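Local coordinates for protein trehalose monomycolate exporter MmpL3 (Mycobacterium tuberculosis, PDB 7NVH) that exports trehalose monomycolate, a mycolic acid carrier, across the mycobacterial inner membrane and probably draws on the proton gradient, as many RND-type permeases do, at residues I248-V257 with V318-L329; R283-A294 with T569-A577. One frame throughout, in Å; residues are numbered along the deposited sequence.

Contact 1: I248-V257 with V318-L329; sequences IAIDYGLFIV and VMLSAILSITVL
Helices 248-257 and 318-329 run nearly parallel, their axes 9.2 Å apart at closest approach and crossing at -21°, with A249 facing S321 and G253 facing S325 at the backbone level. Small residues let the helices come close near the first pair, where A249 CB meets S321 CB at 3.6 Å. One turn toward the N-terminal end of 318-329, I248 CD1 touches V318 CG1. Both serines turn their hydroxyls back onto their own helix. S321 OG, held between backbone N and carbonyl carbon (chi1 67°), donates to V318 O at 2.6 Å, while S325 OG donates to S321 O at 2.8 Å from above the carbonyl plane. The Y252 ring lies against this serine row: CE2 is 3.5 Å from S321 OG, and S325 OG sits at the ring edge. The phenol OH bonds D640 of helix 624-654, and D251 bonds Y641; two such Asp-Tyr pairs inside the transmembrane bundle are consistent with the proton relay of MmpL3 and related RND permeases. I256 lays CD1 against S325 CB. L329 closes the C-terminal end of the contact: CG anti to the backbone N (chi1 -170°) lets CD2 rest on G253 CA at 3.6 Å and on I256 CG2, while CD1 meets V257 CG2. No hydrogen bond links the two helices; the serines satisfy their hydroxyls within their own turns, and the buried interface joins by van der Waals packing.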
loop_
_atom_site.group_PDB
_atom_site.type_symbol
_atom_site.label_atom_id
_atom_site.label_comp_id
_atom_site.label_asym_id
_atom_site.label_seq_id
_atom_site.Cartn_x
_atom_site.Cartn_y
_atom_site.Cartn_z
ATOM N N ILE A 248 6.354 7.223 -11.587
ATOM C CA ILE A 248 7.107 8.463 -11.445
ATOM C C ILE A 248 8.521 8.305 -11.982
ATOM O O ILE A 248 9.118 9.279 -12.448
ATOM C CB ILE A 248 7.122 8.946 -9.989
ATOM C CG1 ILE A 248 8.025 8.061 -9.146
ATOM C CG2 ILE A 248 5.718 8.944 -9.419
ATOM C CD1 ILE A 248 8.406 8.680 -7.855
ATOM N N ALA A 249 9.085 7.097 -11.935
ATOM C CA ALA A 249 10.377 6.880 -12.568
ATOM C C ALA A 249 10.297 7.055 -14.075
ATOM O O ALA A 249 11.323 7.307 -14.714
ATOM C CB ALA A 249 10.911 5.491 -12.230
ATOM N N ILE A 250 9.106 6.923 -14.649
ATOM C CA ILE A 250 8.924 7.204 -16.064
ATOM C C ILE A 250 8.490 8.650 -16.291
ATOM O O ILE A 250 8.836 9.239 -17.318
ATOM C CB ILE A 250 7.926 6.205 -16.674
ATOM C CG1 ILE A 250 8.514 4.796 -16.632
ATOM C CG2 ILE A 250 7.603 6.571 -18.108
ATOM C CD1 ILE A 250 7.769 3.793 -17.478
ATOM N N ASP A 251 7.767 9.254 -15.343
ATOM C CA ASP A 251 7.486 10.684 -15.442
ATOM C C ASP A 251 8.769 11.504 -15.436
ATOM O O ASP A 251 8.902 12.469 -16.197
ATOM C CB ASP A 251 6.590 11.140 -14.293
ATOM C CG ASP A 251 5.208 10.554 -14.362
ATOM O OD1 ASP A 251 4.855 9.965 -15.403
ATOM O OD2 ASP A 251 4.465 10.707 -13.372
ATOM N N TYR A 252 9.710 11.156 -14.559
ATOM C CA TYR A 252 10.959 11.904 -14.476
ATOM C C TYR A 252 11.736 11.802 -15.779
ATOM O O TYR A 252 12.270 12.803 -16.279
ATOM C CB TYR A 252 11.797 11.384 -13.309
ATOM C CG TYR A 252 11.174 11.610 -11.949
ATOM C CD1 TYR A 252 10.069 12.432 -11.795
ATOM C CD2 TYR A 252 11.684 10.986 -10.821
ATOM C CE1 TYR A 252 9.498 12.635 -10.559
ATOM C CE2 TYR A 252 11.119 11.183 -9.581
ATOM C CZ TYR A 252 10.027 12.008 -9.456
ATOM O OH TYR A 252 9.457 12.209 -8.222
ATOM N N GLY A 253 11.799 10.599 -16.350
ATOM C CA GLY A 253 12.431 10.439 -17.646
ATOM C C GLY A 253 11.716 11.211 -18.733
ATOM O O GLY A 253 12.354 11.810 -19.598
ATOM N N LEU A 254 10.383 11.211 -18.702
ATOM C CA LEU A 254 9.610 12.012 -19.644
ATOM C C LEU A 254 10.018 13.473 -19.584
ATOM O O LEU A 254 10.348 14.081 -20.608
ATOM C CB LEU A 254 8.120 11.867 -19.342
ATOM C CG LEU A 254 7.125 12.234 -20.439
ATOM C CD1 LEU A 254 7.275 11.340 -21.643
ATOM C CD2 LEU A 254 5.715 12.157 -19.890
ATOM N N PHE A 255 10.010 14.050 -18.384
ATOM C CA PHE A 255 10.316 15.469 -18.251
ATOM C C PHE A 255 11.741 15.775 -18.687
ATOM O O PHE A 255 11.976 16.745 -19.417
ATOM C CB PHE A 255 10.076 15.935 -16.816
ATOM C CG PHE A 255 8.637 16.225 -16.513
ATOM C CD1 PHE A 255 8.121 17.493 -16.708
ATOM C CD2 PHE A 255 7.797 15.231 -16.047
ATOM C CE1 PHE A 255 6.797 17.765 -16.437
ATOM C CE2 PHE A 255 6.473 15.496 -15.775
ATOM C CZ PHE A 255 5.971 16.764 -15.969
ATOM N N ILE A 256 12.703 14.948 -18.279
ATOM C CA ILE A 256 14.095 15.257 -18.591
ATOM C C ILE A 256 14.378 15.073 -20.078
ATOM O O ILE A 256 15.065 15.897 -20.695
ATOM C CB ILE A 256 15.034 14.421 -17.708
ATOM C CG1 ILE A 256 14.957 14.938 -16.275
ATOM C CG2 ILE A 256 16.458 14.497 -18.218
ATOM C CD1 ILE A 256 15.710 14.119 -15.287
ATOM N N VAL A 257 13.854 14.007 -20.685
ATOM C CA VAL A 257 14.061 13.791 -22.113
ATOM C C VAL A 257 13.384 14.888 -22.923
ATOM O O VAL A 257 13.943 15.384 -23.908
ATOM C CB VAL A 257 13.564 12.393 -22.518
ATOM C CG1 VAL A 257 13.473 12.277 -24.025
ATOM C CG2 VAL A 257 14.485 11.326 -21.963
ATOM N N VAL A 318 11.764 6.143 -5.020
ATOM C CA VAL A 318 11.779 7.519 -5.510
ATOM C C VAL A 318 13.201 8.061 -5.557
ATOM O O VAL A 318 13.582 8.749 -6.513
ATOM C CB VAL A 318 10.849 8.418 -4.673
ATOM C CG1 VAL A 318 9.465 7.846 -4.652
ATOM C CG2 VAL A 318 11.360 8.591 -3.258
ATOM N N MET A 319 14.014 7.767 -4.540
ATOM C CA MET A 319 15.387 8.251 -4.556
ATOM C C MET A 319 16.178 7.620 -5.688
ATOM O O MET A 319 16.960 8.303 -6.356
ATOM C CB MET A 319 16.058 7.988 -3.209
ATOM C CG MET A 319 15.675 8.985 -2.127
ATOM S SD MET A 319 15.136 10.585 -2.768
ATOM C CE MET A 319 16.681 11.291 -3.346
ATOM N N LEU A 320 15.980 6.324 -5.935
ATOM C CA LEU A 320 16.680 5.690 -7.043
ATOM C C LEU A 320 16.208 6.238 -8.380
ATOM O O LEU A 320 17.016 6.425 -9.293
ATOM C CB LEU A 320 16.498 4.180 -6.995
ATOM C CG LEU A 320 17.512 3.481 -7.891
ATOM C CD1 LEU A 320 18.924 3.853 -7.481
ATOM C CD2 LEU A 320 17.314 1.998 -7.827
ATOM N N SER A 321 14.907 6.499 -8.521
ATOM C CA SER A 321 14.408 7.069 -9.764
ATOM C C SER A 321 15.008 8.444 -10.016
ATOM O O SER A 321 15.429 8.749 -11.137
ATOM C CB SER A 321 12.884 7.150 -9.730
ATOM O OG SER A 321 12.448 8.092 -8.768
ATOM N N ALA A 322 15.071 9.284 -8.983
ATOM C CA ALA A 322 15.668 10.605 -9.150
ATOM C C ALA A 322 17.153 10.511 -9.468
ATOM O O ALA A 322 17.651 11.220 -10.350
ATOM C CB ALA A 322 15.454 11.444 -7.897
ATOM N N ILE A 323 17.881 9.652 -8.752
ATOM C CA ILE A 323 19.315 9.529 -8.985
ATOM C C ILE A 323 19.579 9.026 -10.396
ATOM O O ILE A 323 20.468 9.528 -11.091
ATOM C CB ILE A 323 19.955 8.622 -7.920
ATOM C CG1 ILE A 323 19.979 9.337 -6.571
ATOM C CG2 ILE A 323 21.366 8.259 -8.311
ATOM C CD1 ILE A 323 20.109 8.407 -5.389
ATOM N N LEU A 324 18.801 8.041 -10.850
ATOM C CA LEU A 324 18.905 7.586 -12.231
ATOM C C LEU A 324 18.629 8.722 -13.203
ATOM O O LEU A 324 19.419 8.970 -14.119
ATOM C CB LEU A 324 17.934 6.433 -12.476
ATOM C CG LEU A 324 18.311 5.046 -11.970
ATOM C CD1 LEU A 324 17.183 4.093 -12.257
ATOM C CD2 LEU A 324 19.567 4.574 -12.660
ATOM N N SER A 325 17.530 9.447 -12.995
ATOM C CA SER A 325 17.123 10.477 -13.940
ATOM C C SER A 325 18.134 11.610 -14.022
ATOM O O SER A 325 18.223 12.277 -15.055
ATOM C CB SER A 325 15.749 11.018 -13.556
ATOM O OG SER A 325 14.783 9.985 -13.564
ATOM N N ILE A 326 18.894 11.854 -12.954
ATOM C CA ILE A 326 19.895 12.918 -12.989
ATOM C C ILE A 326 21.309 12.415 -13.255
ATOM O O ILE A 326 22.213 13.242 -13.455
ATOM C CB ILE A 326 19.879 13.755 -11.692
ATOM C CG1 ILE A 326 20.635 13.036 -10.577
ATOM C CG2 ILE A 326 18.457 14.092 -11.286
ATOM C CD1 ILE A 326 20.704 13.819 -9.286
ATOM N N THR A 327 21.538 11.101 -13.269
ATOM C CA THR A 327 22.872 10.566 -13.511
ATOM C C THR A 327 22.972 9.817 -14.834
ATOM O O THR A 327 23.803 10.159 -15.678
ATOM C CB THR A 327 23.279 9.635 -12.365
ATOM O OG1 THR A 327 22.201 8.740 -12.080
ATOM C CG2 THR A 327 23.602 10.433 -11.118
ATOM N N VAL A 328 22.143 8.794 -15.035
ATOM C CA VAL A 328 22.263 7.960 -16.224
ATOM C C VAL A 328 21.608 8.634 -17.418
ATOM O O VAL A 328 22.193 8.708 -18.504
ATOM C CB VAL A 328 21.656 6.571 -15.964
ATOM C CG1 VAL A 328 21.556 5.788 -17.257
ATOM C CG2 VAL A 328 22.486 5.818 -14.955
ATOM N N LEU A 329 20.386 9.126 -17.234
ATOM C CA LEU A 329 19.653 9.720 -18.350
ATOM C C LEU A 329 20.374 10.914 -18.959
ATOM O O LEU A 329 20.439 10.996 -20.197
ATOM C CB LEU A 329 18.235 10.076 -17.897
ATOM C CG LEU A 329 17.271 10.482 -19.006
ATOM C CD1 LEU A 329 17.137 9.364 -20.019
ATOM C CD2 LEU A 329 15.922 10.823 -18.417
#

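Contact 2: R283-A294 with T569-A577; sequences RTVTFSAVLIVA and TTIVLMFLA
R283 reaches across to the C-terminal end of helix 569-577 and donates two hydrogen bonds to its last carbonyls. NH1 meets A577 O at 3.3 Å, on a lone pair and in the guanidinium plane, with a fairly straight N-H...O angle of 160°. NH2 meets L576 O at 3.2 Å, more bent at 136° and tilted from both planes. An extended chain from CG to NE, with CG anti to the backbone N (chi1 -176°), carries the guanidinium this far; NH2 also bonds L746 O. F287 CE2, one turn on, lies over the centre of one guanidinium face, 3.6 Å above the guanidinium plane. The F287 ring in turn receives A577 CB over a face in a CH-pi contact, 3.9 Å from the centroid, while L576 CB comes to CE1. Farther along the antiparallel pair, the packing is aliphatic. L291 and L573 lie alongside, pointing opposite ways, with L291 CD2 against L573 CB, and L291 CD1 meets M574 CG at 3.5 Å. L573 spreads its two methyls, CD2 to V290 CG2 and CD1 to A294 CB. At the far end T569 OG1 lies beside A294 CB, its hydroxyl bonded to I565 O within its own helix. The contact thus ties the two halves of the transmembrane bundle. The positive guanidinium probably gains from the helix dipole, its two bonds holding the carbonyl end of helix 559-577 beside a seam of otherwise apolar side chains.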
loop_
_atom_site.group_PDB
_atom_site.type_symbol
_atom_site.label_atom_id
_atom_site.label_comp_id
_atom_site.label_asym_id
_atom_site.label_seq_id
_atom_site.Cartn_x
_atom_site.Cartn_y
_atom_site.Cartn_z
ATOM N N ARG A 283 16.851 19.522 -11.597
ATOM C CA ARG A 283 16.515 20.200 -10.351
ATOM C C ARG A 283 15.052 19.986 -9.990
ATOM O O ARG A 283 14.725 19.684 -8.834
ATOM C CB ARG A 283 16.824 21.690 -10.475
ATOM C CG ARG A 283 16.608 22.482 -9.210
ATOM C CD ARG A 283 16.858 23.956 -9.455
ATOM N NE ARG A 283 16.771 24.738 -8.228
ATOM C CZ ARG A 283 15.630 25.126 -7.672
ATOM N NH1 ARG A 283 14.475 24.805 -8.236
ATOM N NH2 ARG A 283 15.644 25.836 -6.555
ATOM N N THR A 284 14.157 20.125 -10.970
ATOM C CA THR A 284 12.740 19.896 -10.705
ATOM C C THR A 284 12.482 18.455 -10.275
ATOM O O THR A 284 11.705 18.203 -9.347
ATOM C CB THR A 284 11.915 20.242 -11.940
ATOM O OG1 THR A 284 12.115 21.621 -12.274
ATOM C CG2 THR A 284 10.444 20.007 -11.678
ATOM N N VAL A 285 13.134 17.498 -10.935
ATOM C CA VAL A 285 12.963 16.088 -10.601
ATOM C C VAL A 285 13.486 15.797 -9.200
ATOM O O VAL A 285 12.853 15.068 -8.426
ATOM C CB VAL A 285 13.657 15.212 -11.660
ATOM C CG1 VAL A 285 13.829 13.798 -11.154
ATOM C CG2 VAL A 285 12.862 15.223 -12.952
ATOM N N THR A 286 14.649 16.351 -8.856
ATOM C CA THR A 286 15.204 16.153 -7.524
ATOM C C THR A 286 14.276 16.711 -6.456
ATOM O O THR A 286 14.060 16.079 -5.415
ATOM C CB THR A 286 16.579 16.808 -7.431
ATOM O OG1 THR A 286 17.447 16.239 -8.418
ATOM C CG2 THR A 286 17.178 16.594 -6.055
ATOM N N PHE A 287 13.714 17.895 -6.697
ATOM C CA PHE A 287 12.812 18.470 -5.708
ATOM C C PHE A 287 11.520 17.671 -5.604
ATOM O O PHE A 287 10.976 17.511 -4.508
ATOM C CB PHE A 287 12.534 19.933 -6.033
ATOM C CG PHE A 287 13.499 20.874 -5.383
ATOM C CD1 PHE A 287 13.383 21.180 -4.041
ATOM C CD2 PHE A 287 14.533 21.435 -6.105
ATOM C CE1 PHE A 287 14.272 22.039 -3.435
ATOM C CE2 PHE A 287 15.426 22.295 -5.503
ATOM C CZ PHE A 287 15.295 22.596 -4.167
ATOM N N SER A 288 11.025 17.135 -6.720
ATOM C CA SER A 288 9.848 16.272 -6.655
ATOM C C SER A 288 10.131 15.014 -5.841
ATOM O O SER A 288 9.296 14.575 -5.039
ATOM C CB SER A 288 9.387 15.906 -8.064
ATOM O OG SER A 288 8.976 17.056 -8.780
ATOM N N ALA A 289 11.308 14.420 -6.035
ATOM C CA ALA A 289 11.656 13.214 -5.293
ATOM C C ALA A 289 11.784 13.497 -3.802
ATOM O O ALA A 289 11.280 12.732 -2.969
ATOM C CB ALA A 289 12.950 12.620 -5.836
ATOM N N VAL A 290 12.463 14.587 -3.438
ATOM C CA VAL A 290 12.588 14.891 -2.016
ATOM C C VAL A 290 11.238 15.291 -1.437
ATOM O O VAL A 290 10.991 15.097 -0.243
ATOM C CB VAL A 290 13.661 15.965 -1.760
ATOM C CG1 VAL A 290 14.976 15.557 -2.396
ATOM C CG2 VAL A 290 13.208 17.314 -2.267
ATOM N N LEU A 291 10.333 15.820 -2.261
ATOM C CA LEU A 291 8.984 16.096 -1.781
ATOM C C LEU A 291 8.234 14.808 -1.477
ATOM O O LEU A 291 7.519 14.725 -0.472
ATOM C CB LEU A 291 8.220 16.923 -2.806
ATOM C CG LEU A 291 8.314 18.428 -2.598
ATOM C CD1 LEU A 291 7.479 19.108 -3.637
ATOM C CD2 LEU A 291 7.845 18.802 -1.209
ATOM N N ILE A 292 8.374 13.796 -2.334
ATOM C CA ILE A 292 7.778 12.499 -2.020
ATOM C C ILE A 292 8.372 11.942 -0.738
ATOM O O ILE A 292 7.656 11.411 0.118
ATOM C CB ILE A 292 7.958 11.506 -3.178
ATOM C CG1 ILE A 292 6.987 11.809 -4.302
ATOM C CG2 ILE A 292 7.707 10.099 -2.688
ATOM C CD1 ILE A 292 7.050 10.795 -5.405
ATOM N N VAL A 293 9.694 12.039 -0.593
ATOM C CA VAL A 293 10.343 11.530 0.610
ATOM C C VAL A 293 9.791 12.226 1.846
ATOM O O VAL A 293 9.488 11.582 2.856
ATOM C CB VAL A 293 11.870 11.688 0.501
ATOM C CG1 VAL A 293 12.524 11.459 1.848
ATOM C CG2 VAL A 293 12.416 10.721 -0.521
ATOM N N ALA A 294 9.633 13.549 1.780
ATOM C CA ALA A 294 9.086 14.291 2.910
ATOM C C ALA A 294 7.646 13.888 3.195
ATOM O O ALA A 294 7.242 13.787 4.359
ATOM C CB ALA A 294 9.177 15.790 2.642
ATOM N N THR A 569 7.348 19.733 6.343
ATOM C CA THR A 569 8.451 19.308 5.497
ATOM C C THR A 569 8.222 19.615 4.025
ATOM O O THR A 569 9.197 19.822 3.295
ATOM C CB THR A 569 8.703 17.808 5.660
ATOM O OG1 THR A 569 7.484 17.091 5.439
ATOM C CG2 THR A 569 9.220 17.506 7.056
ATOM N N THR A 570 6.971 19.649 3.571
ATOM C CA THR A 570 6.702 19.989 2.181
ATOM C C THR A 570 6.614 21.488 1.948
ATOM O O THR A 570 7.002 21.953 0.874
ATOM C CB THR A 570 5.412 19.328 1.694
ATOM O OG1 THR A 570 4.298 19.834 2.438
ATOM C CG2 THR A 570 5.495 17.819 1.840
ATOM N N ILE A 571 6.131 22.263 2.922
ATOM C CA ILE A 571 6.081 23.710 2.739
ATOM C C ILE A 571 7.486 24.281 2.591
ATOM O O ILE A 571 7.749 25.093 1.695
ATOM C CB ILE A 571 5.318 24.370 3.902
ATOM C CG1 ILE A 571 3.815 24.160 3.727
ATOM C CG2 ILE A 571 5.643 25.847 3.986
ATOM C CD1 ILE A 571 2.984 24.753 4.837
ATOM N N VAL A 572 8.415 23.852 3.446
ATOM C CA VAL A 572 9.785 24.349 3.360
ATOM C C VAL A 572 10.447 23.886 2.068
ATOM O O VAL A 572 11.156 24.654 1.406
ATOM C CB VAL A 572 10.587 23.911 4.597
ATOM C CG1 VAL A 572 12.032 24.346 4.471
ATOM C CG2 VAL A 572 9.965 24.486 5.856
ATOM N N LEU A 573 10.236 22.625 1.689
ATOM C CA LEU A 573 10.860 22.114 0.474
ATOM C C LEU A 573 10.330 22.825 -0.765
ATOM O O LEU A 573 11.090 23.100 -1.700
ATOM C CB LEU A 573 10.647 20.608 0.365
ATOM C CG LEU A 573 11.718 19.774 1.068
ATOM C CD1 LEU A 573 11.281 18.329 1.184
ATOM C CD2 LEU A 573 13.048 19.886 0.346
ATOM N N MET A 574 9.034 23.128 -0.796
ATOM C CA MET A 574 8.461 23.863 -1.912
ATOM C C MET A 574 8.815 25.341 -1.880
ATOM O O MET A 574 8.764 25.997 -2.924
ATOM C CB MET A 574 6.946 23.663 -1.928
ATOM C CG MET A 574 6.556 22.268 -2.383
ATOM S SD MET A 574 4.824 22.048 -2.817
ATOM C CE MET A 574 4.057 23.124 -1.618
ATOM N N PHE A 575 9.163 25.883 -0.713
ATOM C CA PHE A 575 9.776 27.206 -0.684
ATOM C C PHE A 575 11.175 27.171 -1.281
ATOM O O PHE A 575 11.606 28.129 -1.927
ATOM C CB PHE A 575 9.832 27.744 0.741
ATOM C CG PHE A 575 10.940 28.725 0.961
ATOM C CD1 PHE A 575 10.862 30.004 0.445
ATOM C CD2 PHE A 575 12.071 28.363 1.666
ATOM C CE1 PHE A 575 11.883 30.903 0.636
ATOM C CE2 PHE A 575 13.098 29.260 1.859
ATOM C CZ PHE A 575 13.003 30.531 1.343
ATOM N N LEU A 576 11.916 26.091 -1.038
ATOM C CA LEU A 576 13.238 25.973 -1.645
ATOM C C LEU A 576 13.137 25.786 -3.153
ATOM O O LEU A 576 13.938 26.346 -3.908
ATOM C CB LEU A 576 14.014 24.824 -1.007
ATOM C CG LEU A 576 14.268 24.957 0.494
ATOM C CD1 LEU A 576 14.772 23.647 1.066
ATOM C CD2 LEU A 576 15.248 26.081 0.774
ATOM N N ALA A 577 12.160 25.001 -3.611
ATOM C CA ALA A 577 11.987 24.786 -5.045
ATOM C C ALA A 577 11.498 26.050 -5.740
ATOM O O ALA A 577 12.049 26.457 -6.769
ATOM C CB ALA A 577 11.016 23.631 -5.287
#

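In the fold
Contacts 1 and 2 lie on the same side of the chain's centre, their own centres about 15 Å apart, and helix 270-297, a partner in contact 2, packs against both helices of contact 1. Along the chain their segments alternate: helix 248-265, helix 270-297 and helix 305-336 follow in turn, and helix 559-577 comes much later. Contact 1 pairs the first and third of these; the helix between them lays A289 CB on A322 CB at 3.4 Å and I292 on I248 and V318. Its other side meets 569-577 in contact 2, so that contact 2 joins the two MMPL-family regions of the sequence, as expected for the duplicated helical bundle of RND permeases.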